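Local coordinates for Carboxylesterase/phospholipase family protein (Francisella tularensis subsp. tularensis, PDB 4F21), which is a serine hydrolase of the alpha/beta-hydrolase superfamily, probably a carboxylesterase or phospholipase that cleaves carboxylic ester bonds, at residues 53-56 with 57-61; 145-148 with 149-153; 222-226 with 227-231; 233-236 with 237-240. All blocks are in the same frame, centred on the assembly; numbering follows the deposited sequence.

Contact 1 of 4, residues 53-56 with 57-61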
loop_
_atom_site.group_PDB
_atom_site.type_symbol
_atom_site.label_atom_id
_atom_site.label_comp_id
_atom_site.label_asym_id
_atom_site.label_seq_id
_atom_site.Cartn_x
_atom_site.Cartn_y
_atom_site.Cartn_z
ATOM N N PHE A 53 -8.084 -5.300 -9.018
ATOM C CA PHE A 53 -8.378 -3.868 -9.000
ATOM C C PHE A 53 -8.079 -3.165 -10.319
ATOM O O PHE A 53 -8.065 -1.938 -10.375
ATOM C CB PHE A 53 -7.569 -3.176 -7.906
ATOM C CG PHE A 53 -8.030 -3.487 -6.515
ATOM C CD1 PHE A 53 -7.447 -4.514 -5.795
ATOM C CD2 PHE A 53 -9.033 -2.737 -5.919
ATOM C CE1 PHE A 53 -7.861 -4.793 -4.509
ATOM C CE2 PHE A 53 -9.453 -3.010 -4.634
ATOM C CZ PHE A 53 -8.867 -4.040 -3.927
ATOM N N VAL A 54 -7.825 -3.937 -11.371
ATOM C CA VAL A 54 -7.489 -3.367 -12.673
ATOM C C VAL A 54 -8.583 -2.421 -13.164
ATOM O O VAL A 54 -8.299 -1.399 -13.789
ATOM C CB VAL A 54 -7.194 -4.473 -13.719
ATOM C CG1 VAL A 54 -7.190 -3.909 -15.132
ATOM C CG2 VAL A 54 -5.862 -5.143 -13.417
ATOM N N ASP A 55 -9.828 -2.747 -12.833
ATOM C CA ASP A 55 -10.975 -1.921 -13.209
ATOM C C ASP A 55 -11.120 -0.626 -12.405
ATOM O O ASP A 55 -11.810 0.297 -12.837
ATOM C CB ASP A 55 -12.269 -2.728 -13.108
ATOM C CG ASP A 55 -12.539 -3.251 -11.703
ATOM O OD1 ASP A 55 -13.395 -4.145 -11.583
ATOM O OD2 ASP A 55 -11.914 -2.789 -10.725
ATOM N N ILE A 56 -10.476 -0.570 -11.240
ATOM C CA ILE A 56 -10.616 0.548 -10.301
ATOM C C ILE A 56 -10.482 1.916 -10.973
ATOM O O ILE A 56 -11.056 2.907 -10.521
ATOM C CB ILE A 56 -9.598 0.421 -9.133
ATOM C CG1 ILE A 56 -10.278 0.644 -7.788
ATOM C CG2 ILE A 56 -8.403 1.354 -9.311
ATOM C CD1 ILE A 56 -9.320 0.636 -6.637
ATOM N N VAL A 57 -9.738 1.942 -12.072
ATOM C CA VAL A 57 -9.474 3.156 -12.828
ATOM C C VAL A 57 -10.753 3.846 -13.310
ATOM O O VAL A 57 -10.858 5.073 -13.270
ATOM C CB VAL A 57 -8.528 2.844 -14.004
ATOM C CG1 VAL A 57 -8.850 3.692 -15.223
ATOM C CG2 VAL A 57 -7.095 3.031 -13.563
ATOM N N ASN A 58 -11.733 3.055 -13.737
ATOM C CA ASN A 58 -12.992 3.610 -14.222
ATOM C C ASN A 58 -13.886 4.108 -13.092
ATOM O O ASN A 58 -14.995 4.584 -13.338
ATOM C CB ASN A 58 -13.755 2.579 -15.055
ATOM C CG ASN A 58 -12.908 1.379 -15.417
ATOM O OD1 ASN A 58 -11.769 1.518 -15.860
ATOM N ND2 ASN A 58 -13.460 0.187 -15.219
ATOM N N TYR A 59 -13.404 3.998 -11.856
ATOM C CA TYR A 59 -14.212 4.345 -10.692
ATOM C C TYR A 59 -13.857 5.700 -10.088
ATOM O O TYR A 59 -14.438 6.107 -9.086
ATOM C CB TYR A 59 -14.115 3.247 -9.632
ATOM C CG TYR A 59 -14.805 1.965 -10.038
ATOM C CD1 TYR A 59 -14.166 1.038 -10.850
ATOM C CD2 TYR A 59 -16.097 1.688 -9.621
ATOM C CE1 TYR A 59 -14.794 -0.132 -11.229
ATOM C CE2 TYR A 59 -16.734 0.518 -9.997
ATOM C CZ TYR A 59 -16.077 -0.388 -10.801
ATOM O OH TYR A 59 -16.706 -1.554 -11.177
ATOM N N PHE A 60 -12.924 6.406 -10.714
ATOM C CA PHE A 60 -12.413 7.650 -10.157
ATOM C C PHE A 60 -12.910 8.883 -10.903
ATOM O O PHE A 60 -13.339 8.794 -12.056
ATOM C CB PHE A 60 -10.885 7.619 -10.150
ATOM C CG PHE A 60 -10.309 6.500 -9.336
ATOM C CD1 PHE A 60 -10.982 6.021 -8.223
ATOM C CD2 PHE A 60 -9.101 5.925 -9.682
ATOM C CE1 PHE A 60 -10.460 4.993 -7.470
ATOM C CE2 PHE A 60 -8.572 4.894 -8.928
ATOM C CZ PHE A 60 -9.252 4.428 -7.822
ATOM N N ASP A 61 -12.842 10.032 -10.235
ATOM C CA ASP A 61 -13.291 11.298 -10.813
ATOM C C ASP A 61 -12.133 12.243 -11.136
ATOM O O ASP A 61 -12.355 13.416 -11.439
ATOM C CB ASP A 61 -14.263 12.009 -9.865
ATOM C CG ASP A 61 -15.430 11.136 -9.457
ATOM O OD1 ASP A 61 -15.936 10.379 -10.309
ATOM O OD2 ASP A 61 -15.842 11.207 -8.281
#
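The carbonyl oxygen of Ile56 sits squarely over one face of the Phe60 ring, 3.4 Å above its plane, and the side chain of Ile56 reaches the far end of the same ring. There the branch methyl does the touching: Ile56 CG2 comes to 3.5 Å from Phe60 CZ. Phe60 folds back over the residue four places before it because its CG lies beside its own backbone N and anti to the carbonyl carbon (chi1 -60°).

Tyr59 takes the same kind of first torsion but meets a different group. Its ring turns an edge to the Asp55 carbonyl, with Tyr59 CD1 3.2 Å from Asp55 O, while the Asp55 carboxylate stands near CE1 with its plane 62° from that of the ring. The Asp55 carbonyl also accepts the backbone N-H of Asn58, at 2.9 Å from Asn58 N to Asp55 O. The side-chain amide of Asn58 bends toward that oxygen too, though its angle is too poor for a bond. One residue on, Tyr59 N donates to Ile56 O at 2.9 Å, approaching from above the carbonyl plane.

Ile56 and Phe60 both also rest on Ile233 of helix 230-243, and Val57 turns to Phe69 and Met30 of the neighbouring strands. Successive i+3 to i bonds of this kind mark a 3-10 turn, here in the connection between strands 38-44 and 67-72 of the alpha/beta-hydrolase sheet.

Contact 2 of 4, residues 145-148 with 149-153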
loop_
_atom_site.group_PDB
_atom_site.type_symbol
_atom_site.label_atom_id
_atom_site.label_comp_id
_atom_site.label_asym_id
_atom_site.label_seq_id
_atom_site.Cartn_x
_atom_site.Cartn_y
_atom_site.Cartn_z
ATOM N N ILE A 145 3.701 -4.019 1.574
ATOM C CA ILE A 145 4.861 -3.785 0.716
ATOM C C ILE A 145 4.876 -2.373 0.124
ATOM O O ILE A 145 5.804 -1.999 -0.593
ATOM C CB ILE A 145 4.927 -4.838 -0.416
ATOM C CG1 ILE A 145 4.476 -6.203 0.104
ATOM C CG2 ILE A 145 6.336 -4.953 -0.981
ATOM C CD1 ILE A 145 5.415 -6.813 1.127
ATOM N N ALA A 146 3.849 -1.586 0.431
ATOM C CA ALA A 146 3.779 -0.213 -0.062
ATOM C C ALA A 146 4.302 0.770 0.976
ATOM O O ALA A 146 5.082 1.673 0.662
ATOM C CB ALA A 146 2.356 0.136 -0.453
ATOM N N THR A 147 3.859 0.586 2.215
ATOM C CA THR A 147 4.264 1.451 3.313
ATOM C C THR A 147 5.740 1.251 3.626
ATOM O O THR A 147 6.547 2.164 3.430
ATOM C CB THR A 147 3.403 1.199 4.571
ATOM O OG1 THR A 147 2.046 1.575 4.301
ATOM C CG2 THR A 147 3.909 2.012 5.742
ATOM N N TYR A 148 6.081 0.043 4.082
ATOM C CA TYR A 148 7.457 -0.334 4.423
ATOM C C TYR A 148 8.471 0.071 3.367
ATOM O O TYR A 148 9.567 0.521 3.694
ATOM C CB TYR A 148 7.564 -1.844 4.652
ATOM C CG TYR A 148 7.271 -2.289 6.068
ATOM C CD1 TYR A 148 7.604 -1.491 7.153
ATOM C CD2 TYR A 148 6.663 -3.511 6.316
ATOM C CE1 TYR A 148 7.336 -1.898 8.446
ATOM C CE2 TYR A 148 6.393 -3.926 7.598
ATOM C CZ TYR A 148 6.731 -3.118 8.661
ATOM O OH TYR A 148 6.457 -3.536 9.940
ATOM N N THR A 149 8.106 -0.104 2.102
ATOM C CA THR A 149 8.961 0.307 0.998
ATOM C C THR A 149 9.224 1.809 1.049
ATOM O O THR A 149 10.374 2.247 1.133
ATOM C CB THR A 149 8.332 -0.045 -0.363
ATOM O OG1 THR A 149 8.218 -1.469 -0.483
ATOM C CG2 THR A 149 9.185 0.496 -1.502
ATOM N N ALA A 150 8.147 2.589 1.026
ATOM C CA ALA A 150 8.256 4.041 0.934
ATOM C C ALA A 150 9.007 4.648 2.114
ATOM O O ALA A 150 9.749 5.617 1.953
ATOM C CB ALA A 150 6.880 4.667 0.790
ATOM N N ILE A 151 8.825 4.068 3.296
ATOM C CA ILE A 151 9.482 4.582 4.493
ATOM C C ILE A 151 10.917 4.076 4.633
ATOM O O ILE A 151 11.630 4.480 5.548
ATOM C CB ILE A 151 8.684 4.266 5.774
ATOM C CG1 ILE A 151 8.733 2.771 6.085
ATOM C CG2 ILE A 151 7.246 4.744 5.641
ATOM C CD1 ILE A 151 8.040 2.410 7.377
ATOM N N THR A 152 11.335 3.195 3.726
ATOM C CA THR A 152 12.727 2.750 3.681
ATOM C C THR A 152 13.340 3.113 2.333
ATOM O O THR A 152 14.534 2.913 2.100
ATOM C CB THR A 152 12.860 1.237 3.910
ATOM O OG1 THR A 152 12.141 0.533 2.890
ATOM C CG2 THR A 152 12.315 0.856 5.278
ATOM N N SER A 153 12.503 3.645 1.450
ATOM C CA SER A 153 12.946 4.125 0.152
ATOM C C SER A 153 13.991 5.210 0.349
ATOM O O SER A 153 13.745 6.210 1.021
ATOM C CB SER A 153 11.761 4.678 -0.639
ATOM O OG SER A 153 12.170 5.225 -1.878
#
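Thr149 returns its hydroxyl to the carbonyl one helical turn back, donating from OG1 to Ile145 O at 2.5 Å, a doubtful length that should not be read as unusual strength. Residues 145-150 make up nearly all of helix 144-150, the helix of a beta-alpha-beta unit between strands 134-139 and 159-163 of the alpha/beta-hydrolase fold, and 151-153 lead out of it. The hydroxyl can reach the carbonyl because OG1 stands beside the Thr149 backbone N, anti to the carbonyl carbon (chi1 -64°).

Two backbone bonds carry the helix onward. Ala150 N meets Ala146 O at 3.2 Å from above the carbonyl plane, whereas Ile151 N approaches Thr147 O at 3.0 Å almost in line with the C=O bond. Beyond them the Thr152 hydroxyl lies between two carbonyls, 2.7 Å from Tyr148 O and 3.0 Å from Thr149 O, and its single proton could go to either.

Apolar packing surrounds these bonds. Thr147 and Ala150 bear on strand 159-163, and Ala146 on strand 134-139, while Thr149 also touches helix 111-126, so the helix is enclosed by sheet and helix. The Tyr148 ring stacks with Phe173, and its hydroxyl is taken up by Pro168 O. Tyr148 and Ile151 run side by side in the same direction; the isoleucine presents its terminal methyl to the ring's edge, with Ile151 CD1 3.9 Å from Tyr148 CD1.

Contact 3 of 4, residues 222-226 with 227-231; sequences VGMQH and SVCME
Met224 lays its thioether against the residues that follow His226, and its sulfur meets that of Cys229, with Met224 SD 3.6 Å from Cys229 SG. The loop between strand 216-221 and helix 230-243 bends sharply between them, and His226 is the centre of an inverse gamma turn. In an alpha/beta hydrolase this is the place of the catalytic histidine, consistent with a Ser140-His226-Asp194 triad.

The methionine spans the bend because its chain starts out extended, CG anti to the backbone N (chi1 -163°), and kinks only at the last torsion (chi3 73°). That kink brings the terminal methyl to the backbone of Ser227, with Met224 CE 3.5 Å from Ser227 O. Nearer the root of the methionine side chain, Met224 CG lies 3.6 Å from Ser227 OG. A single side chain thus packs against both Ser227 and Cys229. The turn itself is closed by a weak bond from Ser227 N to Gln225 O, 3.2 Å long and bent to 131° at the hydrogen.

Outside this shell, the imidazole of His226 is held at both nitrogens, ND1 by Asp194 OD2 and NE2 by Ser140 OG, which fixes its rotation. Gln225 ties the loop to Asp193 through NE2, while Val228 leans on Phe53 and Ile233. Cys229 occupies the N-cap position of helix 230-243, its SG capping a backbone N beyond Glu231. The side of the cysteine meets the methionine as well, Cys229 CB lying 3.8 Å from Met224 SD.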
loop_
_atom_site.group_PDB
_atom_site.type_symbol
_atom_site.label_atom_id
_atom_site.label_comp_id
_atom_site.label_asym_id
_atom_site.label_seq_id
_atom_site.Cartn_x
_atom_site.Cartn_y
_atom_site.Cartn_z
ATOM N N VAL A 222 -17.604 2.374 8.524
ATOM C CA VAL A 222 -18.501 1.547 9.316
ATOM C C VAL A 222 -19.182 0.519 8.422
ATOM O O VAL A 222 -19.461 0.790 7.254
ATOM C CB VAL A 222 -19.568 2.397 10.043
ATOM C CG1 VAL A 222 -20.298 1.564 11.099
ATOM C CG2 VAL A 222 -18.924 3.620 10.678
ATOM N N GLY A 223 -19.423 -0.668 8.967
ATOM C CA GLY A 223 -20.131 -1.706 8.245
ATOM C C GLY A 223 -19.248 -2.472 7.285
ATOM O O GLY A 223 -19.385 -3.686 7.140
ATOM N N MET A 224 -18.336 -1.762 6.631
ATOM C CA MET A 224 -17.456 -2.381 5.650
ATOM C C MET A 224 -16.553 -3.425 6.296
ATOM O O MET A 224 -16.043 -3.229 7.404
ATOM C CB MET A 224 -16.608 -1.329 4.935
ATOM C CG MET A 224 -15.981 -1.835 3.654
ATOM S SD MET A 224 -14.918 -0.626 2.861
ATOM C CE MET A 224 -13.508 -0.657 3.957
ATOM N N GLN A 225 -16.350 -4.535 5.595
ATOM C CA GLN A 225 -15.476 -5.597 6.076
ATOM C C GLN A 225 -14.142 -5.570 5.337
ATOM O O GLN A 225 -13.505 -4.523 5.227
ATOM C CB GLN A 225 -16.146 -6.962 5.906
ATOM C CG GLN A 225 -17.567 -7.027 6.441
ATOM C CD GLN A 225 -17.909 -8.385 7.022
ATOM O OE1 GLN A 225 -18.551 -9.208 6.369
ATOM N NE2 GLN A 225 -17.482 -8.626 8.255
ATOM N N HIS A 226 -13.727 -6.726 4.829
ATOM C CA HIS A 226 -12.484 -6.826 4.074
ATOM C C HIS A 226 -12.740 -6.594 2.590
ATOM O O HIS A 226 -12.795 -7.539 1.804
ATOM C CB HIS A 226 -11.835 -8.196 4.289
ATOM C CG HIS A 226 -10.375 -8.230 3.961
ATOM N ND1 HIS A 226 -9.450 -7.430 4.597
ATOM C CD2 HIS A 226 -9.680 -8.966 3.062
ATOM C CE1 HIS A 226 -8.248 -7.674 4.105
ATOM N NE2 HIS A 226 -8.360 -8.601 3.171
ATOM N N SER A 227 -12.899 -5.329 2.213
ATOM C CA SER A 227 -13.188 -4.973 0.832
ATOM C C SER A 227 -12.937 -3.492 0.566
ATOM O O SER A 227 -12.353 -2.795 1.391
ATOM C CB SER A 227 -14.644 -5.314 0.505
ATOM O OG SER A 227 -15.536 -4.668 1.400
ATOM N N VAL A 228 -13.385 -3.022 -0.593
ATOM C CA VAL A 228 -13.317 -1.608 -0.939
ATOM C C VAL A 228 -14.694 -1.134 -1.379
ATOM O O VAL A 228 -15.288 -1.708 -2.293
ATOM C CB VAL A 228 -12.304 -1.356 -2.081
ATOM C CG1 VAL A 228 -12.400 0.066 -2.596
ATOM C CG2 VAL A 228 -10.885 -1.661 -1.618
ATOM N N CYS A 229 -15.196 -0.086 -0.729
ATOM C CA CYS A 229 -16.522 0.446 -1.029
ATOM C C CYS A 229 -16.471 1.668 -1.946
ATOM O O CYS A 229 -15.411 2.059 -2.437
ATOM C CB CYS A 229 -17.272 0.779 0.257
ATOM S SG CYS A 229 -16.525 2.112 1.200
ATOM N N MET A 230 -17.624 2.245 -2.172
ATOM C CA MET A 230 -17.762 3.329 -3.115
ATOM C C MET A 230 -17.358 4.685 -2.556
ATOM O O MET A 230 -16.801 5.483 -3.266
ATOM C CB MET A 230 -19.163 3.333 -3.725
ATOM C CG MET A 230 -19.345 2.403 -4.903
ATOM S SD MET A 230 -18.682 2.903 -6.543
ATOM C CE MET A 230 -16.987 3.199 -6.170
ATOM N N GLU A 231 -17.625 4.921 -1.282
ATOM C CA GLU A 231 -17.228 6.141 -0.584
ATOM C C GLU A 231 -15.708 6.151 -0.497
ATOM O O GLU A 231 -15.054 7.175 -0.722
ATOM C CB GLU A 231 -17.822 6.161 0.831
ATOM C CG GLU A 231 -19.339 5.931 0.873
ATOM C CD GLU A 231 -20.132 7.095 0.299
ATOM O OE1 GLU A 231 -19.558 8.196 0.157
ATOM O OE2 GLU A 231 -21.327 6.905 -0.016
#

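Contact 4 of 4, residues 233-236 with 237-240; sequences IKDI and SNFI
Helix 230-243, the last helix of this alpha/beta-hydrolase fold, runs through residues 233-240 with one face on the central sheet. Within 233-240 the first i+4 to i bond runs from Ser237 N to Ile233 O at 2.9 Å, nearly straight at 173°, and the pattern is continued by Asn238 N to Lys234 O. At the next step it is less even: Phe239 N gives its main bond to Asp235 O, bent to 134°, and a weak second one to Ile236 O. Ile236 O is therefore shared, since Ile240 N also donates to it at 2.9 Å, close to the direction of the C=O bond.

On the buried face Ile236 and Ile240 stand one turn apart, side by side and pointing the same way. The branch methyl of the first meets the end methyl of the second, Ile236 CG2 lying 3.8 Å from Ile240 CD1. Both pack on Met161 of strand 159-163, where Phe239 joins them; the ring of Phe239 leads away from Ile236, its CG being anti to the backbone N (chi1 179°).

Lys234, Asp235 and Asn238 make the outer face polar. The extended Lys234 side chain crosses that of Asn238 obliquely. Asp235 turns its OD2 to the hydroxyl of Tyr221, with Lys219 a long, weak ion partner; the tyrosine thus ties the helix to edge strand 216-221. On the side facing the 57-62 loop, Ser237 OG takes a weak bond from Asp61 N, and Ser237 CB packs against the preceding turn, 3.3 Å from Lys234 O.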
loop_
_atom_site.group_PDB
_atom_site.type_symbol
_atom_site.label_atom_id
_atom_site.label_comp_id
_atom_site.label_asym_id
_atom_site.label_seq_id
_atom_site.Cartn_x
_atom_site.Cartn_y
_atom_site.Cartn_z
ATOM N N ILE A 233 -13.715 4.610 -2.565
ATOM C CA ILE A 233 -13.217 4.847 -3.918
ATOM C C ILE A 233 -13.172 6.344 -4.209
ATOM O O ILE A 233 -12.196 6.858 -4.765
ATOM C CB ILE A 233 -14.077 4.122 -4.967
ATOM C CG1 ILE A 233 -13.669 2.652 -5.058
ATOM C CG2 ILE A 233 -13.914 4.754 -6.327
ATOM C CD1 ILE A 233 -12.278 2.449 -5.609
ATOM N N LYS A 234 -14.232 7.038 -3.807
ATOM C CA LYS A 234 -14.264 8.494 -3.898
ATOM C C LYS A 234 -13.087 9.117 -3.149
ATOM O O LYS A 234 -12.417 10.009 -3.673
ATOM C CB LYS A 234 -15.582 9.047 -3.345
ATOM C CG LYS A 234 -15.647 10.566 -3.317
ATOM C CD LYS A 234 -16.692 11.073 -2.334
ATOM C CE LYS A 234 -16.675 12.596 -2.272
ATOM N NZ LYS A 234 -17.550 13.129 -1.189
ATOM N N ASP A 235 -12.832 8.643 -1.930
ATOM C CA ASP A 235 -11.738 9.192 -1.128
ATOM C C ASP A 235 -10.348 8.915 -1.720
ATOM O O ASP A 235 -9.436 9.734 -1.600
ATOM C CB ASP A 235 -11.807 8.690 0.317
ATOM C CG ASP A 235 -12.655 9.581 1.203
ATOM O OD1 ASP A 235 -12.985 10.706 0.771
ATOM O OD2 ASP A 235 -12.975 9.158 2.336
ATOM N N ILE A 236 -10.195 7.750 -2.339
ATOM C CA ILE A 236 -8.959 7.350 -2.997
ATOM C C ILE A 236 -8.705 8.276 -4.177
ATOM O O ILE A 236 -7.610 8.840 -4.333
ATOM C CB ILE A 236 -9.075 5.904 -3.518
ATOM C CG1 ILE A 236 -9.071 4.909 -2.355
ATOM C CG2 ILE A 236 -7.953 5.582 -4.489
ATOM C CD1 ILE A 236 -9.365 3.500 -2.783
ATOM N N SER A 237 -9.738 8.415 -5.005
ATOM C CA SER A 237 -9.747 9.370 -6.103
ATOM C C SER A 237 -9.288 10.732 -5.607
ATOM O O SER A 237 -8.335 11.311 -6.127
ATOM C CB SER A 237 -11.157 9.476 -6.684
ATOM O OG SER A 237 -11.364 10.736 -7.293
ATOM N N ASN A 238 -9.954 11.226 -4.570
ATOM C CA ASN A 238 -9.618 12.518 -3.995
ATOM C C ASN A 238 -8.181 12.598 -3.466
ATOM O O ASN A 238 -7.577 13.671 -3.465
ATOM C CB ASN A 238 -10.640 12.916 -2.924
ATOM C CG ASN A 238 -11.980 13.314 -3.519
ATOM O OD1 ASN A 238 -13.018 12.740 -3.192
ATOM N ND2 ASN A 238 -11.959 14.301 -4.406
ATOM N N PHE A 239 -7.626 11.466 -3.040
ATOM C CA PHE A 239 -6.230 11.434 -2.601
ATOM C C PHE A 239 -5.296 11.625 -3.784
ATOM O O PHE A 239 -4.420 12.488 -3.754
ATOM C CB PHE A 239 -5.888 10.127 -1.882
ATOM C CG PHE A 239 -4.449 10.043 -1.424
ATOM C CD1 PHE A 239 -4.072 10.529 -0.181
ATOM C CD2 PHE A 239 -3.475 9.482 -2.236
ATOM C CE1 PHE A 239 -2.755 10.453 0.245
ATOM C CE2 PHE A 239 -2.157 9.404 -1.817
ATOM C CZ PHE A 239 -1.798 9.889 -0.576
ATOM N N ILE A 240 -5.478 10.807 -4.818
ATOM C CA ILE A 240 -4.693 10.957 -6.044
ATOM C C ILE A 240 -4.786 12.385 -6.600
ATOM O O ILE A 240 -3.794 12.948 -7.069
ATOM C CB ILE A 240 -5.114 9.924 -7.108
ATOM C CG1 ILE A 240 -4.741 8.513 -6.641
ATOM C CG2 ILE A 240 -4.470 10.234 -8.454
ATOM C CD1 ILE A 240 -5.799 7.472 -6.920
#

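How the contacts relate
Contacts 1, 3 and 4 form one connected patch, while contact 2 lies across the chain's centre from all of them. Ile233 at the start of contact 4 is the junction: its CD1 is 3.5 Å from Ile56 CG1 of contact 1, and its CG1 is 3.8 Å from Val228 CG1 of contact 3. Contacts 1 and 3 also meet directly, Phe53 CE2 lying 3.6 Å from Val228 CG2. The putative triad histidine, His226, belongs to contact 3; its NE2 is hydrogen-bonded to Ser140, the putative nucleophile, which precedes helix 144-150 of contact 2. Contact 2 comes no nearer than about 10 Å to contact 4, between nearest atoms, yet both helices pack on strand 159-163.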